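Local atomic coordinates of D-alanine--D-alanine ligase (Coxiella burnetii, PDB entry 3TQT), a protein that joins two D-alanine molecules at the expense of ATP to make D-alanyl-D-alanine, a building block for peptidoglycan in the bacterial cell wall. Residues K4-V9 / S98-F103; I78-A83 / E121-P126; T146-G151 / I288-M293; A233-G238 / I348-D353. One frame throughout, in Å; residues are numbered along the deposited sequence.

Overall arrangement
The long helix 340-370 ties three of the four contacts together. Interactions 1 and 2, both in the N-terminal domain and with centres about 12 Å apart, meet where Val102 N probably hydrogen-bonds to Pro126 O. Helix segment 348-353 of interaction 4 then lies against both, with Ile348 on Ile7, Ala351 on Cys101 and Ile352 on Pro126. Interaction 4 touches interaction 3 through Phe291, whose ring packs on Val234 and Gly236; these two centres are about 18 Å apart. Interaction 3 touches neither of the first two. It lies nearest the predicted magnesium site, the side chain of Leu148 being about 8 Å from that of Glu316.

Interaction 1. Residues K4-V9 / S98-F103; sequences KLHISV and SADCVF
His6 and Asp100 meet where two parallel strands of the N-terminal sheet begin to pair, and the carboxylate does the work of a backbone carbonyl. From its CB, 3.4 Å from His6 O, the Asp100 side chain turns with CG anti to its own carbonyl carbon (chi1 -66°), which carries OD2 across to the amide of His6. That bond, His6 N to Asp100 OD2, is 2.6 Å long and nearly straight at 172°; it uses the anti side of the carboxylate. OD2 also accepts from a water that donates in turn to Lys4 O, and it lies at the edge of the imidazole. One face of that ring is covered by Ser98 CB, 3.7 Å from the centroid of the His6 ring, in a CH-pi contact.

His6 O takes two donors, Asp100 N at 2.7 Å and Cys101 N at 3.2 Å. Beyond it the ladder becomes regular: Ser8 N bonds to Cys101 O, and Phe103 N to Ser8 O. Ile7, Val9, Cys101 and Phe103 share the face packed by helices 18-31 and 340-370, as in the Rossmann-like fold of this family. On the other face Ser8 OG bonds to Trp87 NE1. The carboxylate and its water thus carry the pairing back beyond the first bridge, Ile7 with Cys101, while a second water ties Ser8 OG to Ser98 O beside the ladder; the partners of Asp100 OD2 would probably favour its charged form.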
loop_
_atom_site.group_PDB
_atom_site.type_symbol
_atom_site.label_atom_id
_atom_site.label_comp_id
_atom_site.label_asym_id
_atom_site.label_seq_id
_atom_site.Cartn_x
_atom_site.Cartn_y
_atom_site.Cartn_z
ATOM N N LYS A 4 25.480 19.534 -4.738
ATOM C CA LYS A 4 25.191 18.197 -4.219
ATOM C C LYS A 4 23.690 17.935 -4.124
ATOM O O LYS A 4 22.883 18.861 -4.037
ATOM C CB LYS A 4 25.856 17.988 -2.855
ATOM C CG LYS A 4 27.360 18.165 -2.888
ATOM C CD LYS A 4 28.003 17.896 -1.542
ATOM C CE LYS A 4 29.510 18.160 -1.594
ATOM N NZ LYS A 4 30.157 17.662 -0.347
ATOM N N LEU A 5 23.321 16.663 -4.166
ATOM C CA LEU A 5 21.939 16.274 -3.991
ATOM C C LEU A 5 21.693 16.154 -2.505
ATOM O O LEU A 5 22.521 15.599 -1.789
ATOM C CB LEU A 5 21.697 14.904 -4.627
ATOM C CG LEU A 5 21.661 14.860 -6.147
ATOM C CD1 LEU A 5 21.625 13.420 -6.636
ATOM C CD2 LEU A 5 20.445 15.627 -6.633
ATOM N N HIS A 6 20.556 16.655 -2.043
ATOM C CA HIS A 6 20.190 16.509 -0.634
ATOM C C HIS A 6 19.489 15.182 -0.420
ATOM O O HIS A 6 18.455 14.921 -1.023
ATOM C CB HIS A 6 19.248 17.628 -0.197
ATOM C CG HIS A 6 19.917 18.955 -0.045
ATOM N ND1 HIS A 6 20.501 19.359 1.137
ATOM C CD2 HIS A 6 20.090 19.972 -0.920
ATOM C CE1 HIS A 6 21.007 20.570 0.983
ATOM N NE2 HIS A 6 20.773 20.962 -0.257
ATOM N N ILE A 7 20.056 14.353 0.448
ATOM C CA ILE A 7 19.492 13.060 0.739
ATOM C C ILE A 7 19.038 13.079 2.194
ATOM O O ILE A 7 19.809 13.460 3.077
ATOM C CB ILE A 7 20.559 11.962 0.559
ATOM C CG1 ILE A 7 21.197 12.078 -0.826
ATOM C CG2 ILE A 7 19.965 10.581 0.796
ATOM C CD1 ILE A 7 20.225 11.837 -1.972
ATOM N N SER A 8 17.792 12.678 2.428
ATOM C CA SER A 8 17.276 12.504 3.786
ATOM C C SER A 8 17.147 11.020 4.114
ATOM O O SER A 8 16.475 10.269 3.407
ATOM C CB SER A 8 15.910 13.168 3.926
ATOM O OG SER A 8 16.053 14.571 4.039
ATOM N N VAL A 9 17.798 10.588 5.181
ATOM C CA VAL A 9 17.678 9.198 5.595
ATOM C C VAL A 9 16.712 9.125 6.769
ATOM O O VAL A 9 16.911 9.802 7.775
ATOM C CB VAL A 9 19.046 8.613 5.962
ATOM C CG1 VAL A 9 18.923 7.118 6.340
ATOM C CG2 VAL A 9 20.013 8.806 4.799
ATOM N N SER A 98 15.804 21.143 2.510
ATOM C CA SER A 98 15.707 20.502 1.208
ATOM C C SER A 98 15.804 18.995 1.325
ATOM O O SER A 98 16.457 18.474 2.221
ATOM C CB SER A 98 16.866 20.968 0.330
ATOM O OG SER A 98 16.738 22.336 0.032
ATOM N N ALA A 99 15.168 18.306 0.387
ATOM C CA ALA A 99 15.388 16.886 0.191
ATOM C C ALA A 99 15.155 16.588 -1.284
ATOM O O ALA A 99 14.087 16.862 -1.817
ATOM C CB ALA A 99 14.458 16.064 1.073
ATOM N N ASP A 100 16.171 16.055 -1.944
ATOM C CA ASP A 100 16.059 15.673 -3.348
ATOM C C ASP A 100 15.676 14.217 -3.476
ATOM O O ASP A 100 15.177 13.772 -4.510
ATOM C CB ASP A 100 17.390 15.907 -4.043
ATOM C CG ASP A 100 17.738 17.365 -4.104
ATOM O OD1 ASP A 100 16.837 18.146 -4.471
ATOM O OD2 ASP A 100 18.886 17.725 -3.766
ATOM N N CYS A 101 15.932 13.467 -2.417
ATOM C CA CYS A 101 15.585 12.060 -2.399
ATOM C C CYS A 101 15.596 11.566 -0.968
ATOM O O CYS A 101 16.430 11.977 -0.156
ATOM C CB CYS A 101 16.545 11.242 -3.274
ATOM S SG CYS A 101 16.155 9.464 -3.366
ATOM N N VAL A 102 14.643 10.701 -0.653
ATOM C CA VAL A 102 14.513 10.184 0.699
ATOM C C VAL A 102 14.891 8.716 0.712
ATOM O O VAL A 102 14.550 7.970 -0.200
ATOM C CB VAL A 102 13.077 10.380 1.224
ATOM C CG1 VAL A 102 12.895 9.697 2.559
ATOM C CG2 VAL A 102 12.749 11.875 1.305
ATOM N N PHE A 103 15.621 8.311 1.743
ATOM C CA PHE A 103 16.009 6.931 1.890
ATOM C C PHE A 103 15.251 6.402 3.100
ATOM O O PHE A 103 15.678 6.593 4.228
ATOM C CB PHE A 103 17.519 6.862 2.126
ATOM C CG PHE A 103 18.175 5.637 1.558
ATOM C CD1 PHE A 103 19.203 5.753 0.634
ATOM C CD2 PHE A 103 17.753 4.376 1.931
ATOM C CE1 PHE A 103 19.801 4.630 0.116
ATOM C CE2 PHE A 103 18.354 3.252 1.419
ATOM C CZ PHE A 103 19.378 3.382 0.510
HETATM O O HOH W 1 20.393 19.793 -4.650
HETATM O O HOH W 2 17.590 15.982 2.425
#

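Interaction 2. Residues I78-A83 / E121-P126; sequences IAFGDA and ELLNLP
The ring of Phe80 meets Leu122 at its edge, where Leu122 CB comes within 4.3 Å of Phe80 CE1. A water also lies at the edge of the ring, in its plane, while Ile78 CG1, from the end of the preceding strand, sits over one face, 4.1 Å above it. The Leu123 side chain crosses that of Phe80 at about a right angle, and its CD2, oblique to the ring, comes 3.7 Å from Phe80 CD1. The two branches of Leu123 divide the work, for CD2 also touches Ile78 CD1 at 4.0 Å while CD1 meets Ile78 CG2. Ile78 holds CG1 between its backbone N and carbonyl carbon (chi1 61°), and this sends CD1 toward Leu123. Farther along, Leu125 CD2 rests 3.5 Å from Ala83 O.

One segment is a turn, the other a helix end. Ala79 to Asp82 form a type II beta turn with Gly81 at its positive-phi corner, and helix 115-122 closes in a Schellman motif with Asn124 at positive phi. The second subunit lies alongside: its Trp50 stacks on Phe80, its Gln14 bonds to Asn124 OD1, and its Thr77 bonds to Ile78 O. The side chains that meet are apolar; the polar link is the water at the Phe80 edge, which accepts from Gly81 N and lies 2.6 Å from Leu122 O. Such chemistry implies adhesion by shape and burial, with water joining turn and helix end.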
loop_
_atom_site.group_PDB
_atom_site.type_symbol
_atom_site.label_atom_id
_atom_site.label_comp_id
_atom_site.label_asym_id
_atom_site.label_seq_id
_atom_site.Cartn_x
_atom_site.Cartn_y
_atom_site.Cartn_z
ATOM N N ILE A 78 6.245 18.583 8.337
ATOM C CA ILE A 78 6.417 18.554 6.901
ATOM C C ILE A 78 5.712 19.742 6.268
ATOM O O ILE A 78 4.817 20.334 6.854
ATOM C CB ILE A 78 5.932 17.219 6.279
ATOM C CG1 ILE A 78 4.453 17.006 6.553
ATOM C CG2 ILE A 78 6.749 16.051 6.814
ATOM C CD1 ILE A 78 3.940 15.686 6.052
ATOM N N ALA A 79 6.134 20.092 5.069
ATOM C CA ALA A 79 5.526 21.192 4.359
ATOM C C ALA A 79 4.869 20.649 3.100
ATOM O O ALA A 79 5.530 20.451 2.088
ATOM C CB ALA A 79 6.580 22.218 4.014
ATOM N N PHE A 80 3.569 20.385 3.166
ATOM C CA PHE A 80 2.862 19.889 1.991
ATOM C C PHE A 80 2.966 20.861 0.835
ATOM O O PHE A 80 2.935 22.075 1.029
ATOM C CB PHE A 80 1.396 19.617 2.308
ATOM C CG PHE A 80 1.185 18.400 3.149
ATOM C CD1 PHE A 80 1.483 17.147 2.651
ATOM C CD2 PHE A 80 0.714 18.511 4.442
ATOM C CE1 PHE A 80 1.303 16.021 3.425
ATOM C CE2 PHE A 80 0.528 17.386 5.221
ATOM C CZ PHE A 80 0.822 16.141 4.709
ATOM N N GLY A 81 3.098 20.325 -0.367
ATOM C CA GLY A 81 3.107 21.154 -1.558
ATOM C C GLY A 81 4.496 21.657 -1.885
ATOM O O GLY A 81 4.811 21.896 -3.047
ATOM N N ASP A 82 5.329 21.820 -0.859
ATOM C CA ASP A 82 6.702 22.272 -1.061
ATOM C C ASP A 82 7.564 21.104 -1.536
ATOM O O ASP A 82 8.132 20.361 -0.730
ATOM C CB ASP A 82 7.270 22.878 0.225
ATOM C CG ASP A 82 8.604 23.580 0.007
ATOM O OD1 ASP A 82 9.424 23.077 -0.792
ATOM O OD2 ASP A 82 8.833 24.637 0.636
ATOM N N ALA A 83 7.653 20.950 -2.851
ATOM C CA ALA A 83 8.318 19.797 -3.445
ATOM C C ALA A 83 9.814 19.781 -3.150
ATOM O O ALA A 83 10.410 18.718 -3.018
ATOM C CB ALA A 83 8.065 19.757 -4.943
ATOM N N GLU A 121 4.867 9.887 -1.000
ATOM C CA GLU A 121 4.103 10.118 -2.222
ATOM C C GLU A 121 3.306 11.412 -2.114
ATOM O O GLU A 121 3.236 12.185 -3.064
ATOM C CB GLU A 121 3.143 8.967 -2.518
ATOM C CG GLU A 121 3.823 7.662 -2.844
ATOM C CD GLU A 121 4.391 7.623 -4.240
ATOM O OE1 GLU A 121 4.139 8.565 -5.022
ATOM O OE2 GLU A 121 5.094 6.641 -4.553
ATOM N N LEU A 122 2.700 11.650 -0.958
ATOM C CA LEU A 122 1.894 12.856 -0.779
ATOM C C LEU A 122 2.767 14.106 -0.852
ATOM O O LEU A 122 2.297 15.180 -1.229
ATOM C CB LEU A 122 1.174 12.823 0.563
ATOM C CG LEU A 122 0.034 11.820 0.657
ATOM C CD1 LEU A 122 -0.386 11.684 2.108
ATOM C CD2 LEU A 122 -1.126 12.309 -0.200
ATOM N N LEU A 123 4.031 13.960 -0.472
ATOM C CA LEU A 123 4.988 15.066 -0.535
ATOM C C LEU A 123 5.641 15.161 -1.909
ATOM O O LEU A 123 6.452 16.055 -2.156
ATOM C CB LEU A 123 6.071 14.911 0.529
ATOM C CG LEU A 123 5.633 15.040 1.987
ATOM C CD1 LEU A 123 6.809 14.834 2.887
ATOM C CD2 LEU A 123 5.033 16.401 2.240
ATOM N N ASN A 124 5.288 14.236 -2.795
ATOM C CA ASN A 124 5.854 14.180 -4.138
ATOM C C ASN A 124 7.368 14.128 -4.076
ATOM O O ASN A 124 8.034 14.776 -4.871
ATOM C CB ASN A 124 5.428 15.399 -4.988
ATOM C CG ASN A 124 3.925 15.491 -5.175
ATOM O OD1 ASN A 124 3.326 16.564 -5.020
ATOM N ND2 ASN A 124 3.304 14.364 -5.502
ATOM N N LEU A 125 7.912 13.379 -3.118
ATOM C CA LEU A 125 9.360 13.256 -3.004
ATOM C C LEU A 125 9.856 11.964 -3.624
ATOM O O LEU A 125 9.231 10.923 -3.458
ATOM C CB LEU A 125 9.785 13.275 -1.548
ATOM C CG LEU A 125 9.563 14.578 -0.791
ATOM C CD1 LEU A 125 9.820 14.351 0.687
ATOM C CD2 LEU A 125 10.469 15.678 -1.349
ATOM N N PRO A 126 10.990 12.022 -4.331
ATOM C CA PRO A 126 11.587 10.748 -4.746
ATOM C C PRO A 126 12.008 9.980 -3.501
ATOM O O PRO A 126 12.462 10.588 -2.530
ATOM C CB PRO A 126 12.823 11.174 -5.557
ATOM C CG PRO A 126 12.575 12.624 -5.920
ATOM C CD PRO A 126 11.772 13.185 -4.784
HETATM O O HOH W 3 2.500 17.784 -0.995
#

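Interaction 3. Residues T146-G151 / I288-M293; sequences TVLRAG and IDAFKM
Met293 and Val147 slide past each other in opposite directions, the thioether running along the last turn of helix 141-150. With CG anti to the backbone N (chi1 -167°), the methionine chain leaves its own helix pointing at the other one, and a bend at its third torsion (-65°) then lays the methyl group along Gly151. Met293 CG lies 4.1 Å from Val147 CG1. Met293 SD comes 3.5 Å from Gly151 CA and 3.6 Å from Leu148 O, and Met293 CE settles 3.5 Å from Gly151 O. The absence of a side chain at Gly151, the first residue to leave the helix, is what gives the sulfur its place.

Val147 CG1 reaches in return to the backbone, 3.6 Å from Met293 O. The segments belong to the ATP-grasp region, and the axes of the two short helical segments cross at 116° with a closest approach of 9.9 Å, so the contact is confined to one short patch. Leu148 fills its other half: its CD2 branch touches Ala290 CB at 3.8 Å and Met293 CB beside it. Leu148 and Ala290 also both touch Ile317 of strand 312-318, and Val147 packs against Leu143 of the second subunit.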
loop_
_atom_site.group_PDB
_atom_site.type_symbol
_atom_site.label_atom_id
_atom_site.label_comp_id
_atom_site.label_asym_id
_atom_site.label_seq_id
_atom_site.Cartn_x
_atom_site.Cartn_y
_atom_site.Cartn_z
ATOM N N THR A 146 0.371 -15.045 -2.228
ATOM C CA THR A 146 -0.792 -15.145 -3.091
ATOM C C THR A 146 -0.411 -14.632 -4.473
ATOM O O THR A 146 -0.698 -15.261 -5.493
ATOM C CB THR A 146 -1.948 -14.285 -2.555
ATOM O OG1 THR A 146 -2.399 -14.828 -1.311
ATOM C CG2 THR A 146 -3.112 -14.259 -3.546
ATOM N N VAL A 147 0.242 -13.477 -4.498
ATOM C CA VAL A 147 0.595 -12.848 -5.757
ATOM C C VAL A 147 1.660 -13.682 -6.472
ATOM O O VAL A 147 1.564 -13.920 -7.679
ATOM C CB VAL A 147 1.050 -11.397 -5.534
ATOM C CG1 VAL A 147 1.653 -10.829 -6.799
ATOM C CG2 VAL A 147 -0.140 -10.550 -5.044
ATOM N N LEU A 148 2.655 -14.154 -5.721
ATOM C CA LEU A 148 3.718 -14.962 -6.313
ATOM C C LEU A 148 3.168 -16.245 -6.902
ATOM O O LEU A 148 3.456 -16.592 -8.049
ATOM C CB LEU A 148 4.799 -15.289 -5.285
ATOM C CG LEU A 148 5.582 -14.055 -4.817
ATOM C CD1 LEU A 148 6.585 -14.441 -3.725
ATOM C CD2 LEU A 148 6.266 -13.398 -6.005
ATOM N N ARG A 149 2.368 -16.952 -6.116
ATOM C CA ARG A 149 1.865 -18.237 -6.580
ATOM C C ARG A 149 0.937 -18.073 -7.783
ATOM O O ARG A 149 0.971 -18.879 -8.708
ATOM C CB ARG A 149 1.152 -18.980 -5.458
ATOM C CG ARG A 149 0.596 -20.295 -5.907
ATOM C CD ARG A 149 -0.676 -20.600 -5.160
ATOM N NE ARG A 149 -0.519 -21.390 -3.940
ATOM C CZ ARG A 149 0.593 -21.983 -3.519
ATOM N NH1 ARG A 149 1.713 -21.895 -4.206
ATOM N NH2 ARG A 149 0.571 -22.683 -2.391
ATOM N N ALA A 150 0.123 -17.023 -7.770
ATOM C CA ALA A 150 -0.761 -16.739 -8.895
ATOM C C ALA A 150 0.046 -16.556 -10.165
ATOM O O ALA A 150 -0.409 -16.897 -11.251
ATOM C CB ALA A 150 -1.596 -15.501 -8.618
ATOM N N GLY A 151 1.248 -16.013 -10.031
ATOM C CA GLY A 151 2.106 -15.798 -11.183
ATOM C C GLY A 151 3.029 -16.965 -11.484
ATOM O O GLY A 151 3.932 -16.847 -12.308
ATOM N N ILE A 288 14.523 -12.202 -9.225
ATOM C CA ILE A 288 14.206 -11.148 -10.175
ATOM C C ILE A 288 12.745 -11.217 -10.598
ATOM O O ILE A 288 12.061 -10.203 -10.637
ATOM C CB ILE A 288 15.100 -11.229 -11.419
ATOM C CG1 ILE A 288 16.500 -10.718 -11.084
ATOM C CG2 ILE A 288 14.491 -10.432 -12.552
ATOM C CD1 ILE A 288 17.544 -11.147 -12.090
ATOM N N ASP A 289 12.264 -12.417 -10.904
ATOM C CA ASP A 289 10.866 -12.578 -11.310
ATOM C C ASP A 289 9.890 -12.204 -10.189
ATOM O O ASP A 289 8.862 -11.584 -10.435
ATOM C CB ASP A 289 10.605 -14.007 -11.775
ATOM C CG ASP A 289 11.338 -14.341 -13.064
ATOM O OD1 ASP A 289 11.900 -13.424 -13.689
ATOM O OD2 ASP A 289 11.341 -15.520 -13.454
ATOM N N ALA A 290 10.215 -12.602 -8.965
ATOM C CA ALA A 290 9.398 -12.277 -7.805
ATOM C C ALA A 290 9.356 -10.761 -7.603
ATOM O O ALA A 290 8.307 -10.191 -7.360
ATOM C CB ALA A 290 9.977 -12.951 -6.565
ATOM N N PHE A 291 10.531 -10.142 -7.661
ATOM C CA PHE A 291 10.678 -8.699 -7.551
ATOM C C PHE A 291 9.724 -8.021 -8.528
ATOM O O PHE A 291 9.001 -7.083 -8.182
ATOM C CB PHE A 291 12.126 -8.341 -7.888
ATOM C CG PHE A 291 12.473 -6.890 -7.671
ATOM C CD1 PHE A 291 13.013 -6.466 -6.464
ATOM C CD2 PHE A 291 12.293 -5.969 -8.678
ATOM C CE1 PHE A 291 13.352 -5.137 -6.274
ATOM C CE2 PHE A 291 12.627 -4.643 -8.492
ATOM C CZ PHE A 291 13.152 -4.228 -7.293
ATOM N N LYS A 292 9.709 -8.513 -9.758
ATOM C CA LYS A 292 8.878 -7.898 -10.787
ATOM C C LYS A 292 7.402 -8.183 -10.538
ATOM O O LYS A 292 6.547 -7.314 -10.729
ATOM C CB LYS A 292 9.301 -8.387 -12.178
ATOM C CG LYS A 292 10.627 -7.790 -12.649
ATOM C CD LYS A 292 11.299 -8.641 -13.722
ATOM C CE LYS A 292 10.778 -8.341 -15.106
ATOM N NZ LYS A 292 11.523 -9.141 -16.120
ATOM N N MET A 293 7.118 -9.398 -10.082
ATOM C CA MET A 293 5.747 -9.853 -9.891
ATOM C C MET A 293 5.004 -9.068 -8.823
ATOM O O MET A 293 3.792 -8.906 -8.901
ATOM C CB MET A 293 5.727 -11.336 -9.544
ATOM C CG MET A 293 4.359 -11.947 -9.636
ATOM S SD MET A 293 4.530 -13.712 -9.886
ATOM C CE MET A 293 5.301 -13.753 -11.503
#

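Interaction 4. Residues A233-G238 / I348-D353; sequences AVLGNG and IELAID
Leu350 presses its two methyl groups against Leu235, Gly236 and Asn237, and this is the close-fitting half of the contact. Leu350 CD1 lies 3.5 Å from Gly236 CA and 3.7 Å from Leu235 CD1, whose side chain it meets at a slant. Leu350 CD2 packs instead on Asn237, 3.6 Å from Asn237 ND2. The CD1 methyl thus lies on the main chain at Gly236, whose backbone angles call for glycine.

The Asn237 and Leu350 side chains run past each other in opposite senses, so that the amide reaches the helix backbone. Asn237 ND2 donates to Leu350 O at 2.9 Å and 161°. The carbonyl oxygen is nearly in the amide plane of Asn237, but ND2 stands 33° out of the carbonyl plane. OD1 of the same amide accepts from Gly298 N, and the two bonds together fix the rotation of the group.

Toward solvent the fit slackens: exposed Asp353 offers just its CB, 4.5 Å from Asn237 ND2. Leu235 packs on Leu343 and Leu347 of helix 340-370 and on Tyr329 and Trp333 of helix 328-335, whereas its neighbour Val234 packs on Phe291 of helix 277-293.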
loop_
_atom_site.group_PDB
_atom_site.type_symbol
_atom_site.label_atom_id
_atom_site.label_comp_id
_atom_site.label_asym_id
_atom_site.label_seq_id
_atom_site.Cartn_x
_atom_site.Cartn_y
_atom_site.Cartn_z
ATOM N N ALA A 233 19.848 -10.623 -3.027
ATOM C CA ALA A 233 19.594 -9.196 -3.058
ATOM C C ALA A 233 19.272 -8.807 -4.485
ATOM O O ALA A 233 20.015 -9.134 -5.404
ATOM C CB ALA A 233 20.802 -8.432 -2.565
ATOM N N VAL A 234 18.148 -8.122 -4.663
ATOM C CA VAL A 234 17.737 -7.635 -5.975
ATOM C C VAL A 234 17.828 -6.112 -6.012
ATOM O O VAL A 234 17.505 -5.422 -5.038
ATOM C CB VAL A 234 16.307 -8.090 -6.313
ATOM C CG1 VAL A 234 15.867 -7.547 -7.678
ATOM C CG2 VAL A 234 16.223 -9.610 -6.297
ATOM N N LEU A 235 18.297 -5.594 -7.138
ATOM C CA LEU A 235 18.459 -4.155 -7.306
ATOM C C LEU A 235 17.973 -3.736 -8.675
ATOM O O LEU A 235 18.352 -4.326 -9.689
ATOM C CB LEU A 235 19.925 -3.790 -7.171
ATOM C CG LEU A 235 20.321 -2.352 -7.473
ATOM C CD1 LEU A 235 19.781 -1.420 -6.405
ATOM C CD2 LEU A 235 21.843 -2.291 -7.531
ATOM N N GLY A 236 17.135 -2.709 -8.705
ATOM C CA GLY A 236 16.707 -2.151 -9.972
ATOM C C GLY A 236 15.270 -1.691 -9.927
ATOM O O GLY A 236 14.593 -1.832 -8.913
ATOM N N ASN A 237 14.813 -1.147 -11.049
ATOM C CA ASN A 237 13.425 -0.786 -11.223
ATOM C C ASN A 237 12.853 -1.765 -12.221
ATOM O O ASN A 237 12.444 -2.855 -11.848
ATOM C CB ASN A 237 13.297 0.654 -11.738
ATOM C CG ASN A 237 13.458 1.679 -10.629
ATOM O OD1 ASN A 237 13.331 1.343 -9.452
ATOM N ND2 ASN A 237 13.729 2.936 -10.999
ATOM N N GLY A 238 12.873 -1.383 -13.495
ATOM C CA GLY A 238 12.336 -2.218 -14.550
ATOM C C GLY A 238 13.223 -3.389 -14.927
ATOM O O GLY A 238 12.715 -4.453 -15.291
ATOM N N ILE A 348 19.663 5.554 -5.077
ATOM C CA ILE A 348 19.221 6.939 -5.200
ATOM C C ILE A 348 18.867 7.276 -6.655
ATOM O O ILE A 348 17.842 7.901 -6.921
ATOM C CB ILE A 348 20.272 7.915 -4.624
ATOM C CG1 ILE A 348 20.292 7.810 -3.091
ATOM C CG2 ILE A 348 20.013 9.342 -5.084
ATOM C CD1 ILE A 348 21.543 8.396 -2.453
ATOM N N GLU A 349 19.704 6.855 -7.596
ATOM C CA GLU A 349 19.425 7.111 -9.006
ATOM C C GLU A 349 18.106 6.464 -9.450
ATOM O O GLU A 349 17.305 7.096 -10.136
ATOM C CB GLU A 349 20.588 6.638 -9.886
ATOM C CG GLU A 349 21.812 7.563 -9.840
ATOM C CD GLU A 349 23.129 6.823 -10.075
ATOM O OE1 GLU A 349 23.097 5.648 -10.494
ATOM O OE2 GLU A 349 24.202 7.415 -9.825
ATOM N N LEU A 350 17.901 5.211 -9.056
ATOM C CA LEU A 350 16.671 4.488 -9.354
ATOM C C LEU A 350 15.457 5.192 -8.776
ATOM O O LEU A 350 14.417 5.273 -9.415
ATOM C CB LEU A 350 16.731 3.077 -8.776
ATOM C CG LEU A 350 17.681 2.089 -9.463
ATOM C CD1 LEU A 350 17.881 0.864 -8.588
ATOM C CD2 LEU A 350 17.135 1.690 -10.820
ATOM N N ALA A 351 15.597 5.671 -7.546
ATOM C CA ALA A 351 14.536 6.405 -6.868
ATOM C C ALA A 351 14.146 7.654 -7.660
ATOM O O ALA A 351 12.964 7.922 -7.889
ATOM C CB ALA A 351 14.985 6.784 -5.431
ATOM N N ILE A 352 15.147 8.433 -8.060
ATOM C CA ILE A 352 14.904 9.670 -8.790
ATOM C C ILE A 352 14.326 9.366 -10.164
ATOM O O ILE A 352 13.417 10.045 -10.618
ATOM C CB ILE A 352 16.175 10.529 -8.891
ATOM C CG1 ILE A 352 16.479 11.131 -7.517
ATOM C CG2 ILE A 352 15.992 11.662 -9.911
ATOM C CD1 ILE A 352 17.889 11.657 -7.365
ATOM N N ASP A 353 14.847 8.334 -10.819
ATOM C CA ASP A 353 14.326 7.962 -12.137
ATOM C C ASP A 353 12.865 7.535 -12.060
ATOM O O ASP A 353 12.057 7.913 -12.911
ATOM C CB ASP A 353 15.129 6.817 -12.730
ATOM C CG ASP A 353 16.495 7.250 -13.217
ATOM O OD1 ASP A 353 16.683 8.458 -13.467
ATOM O OD2 ASP A 353 17.373 6.376 -13.363
#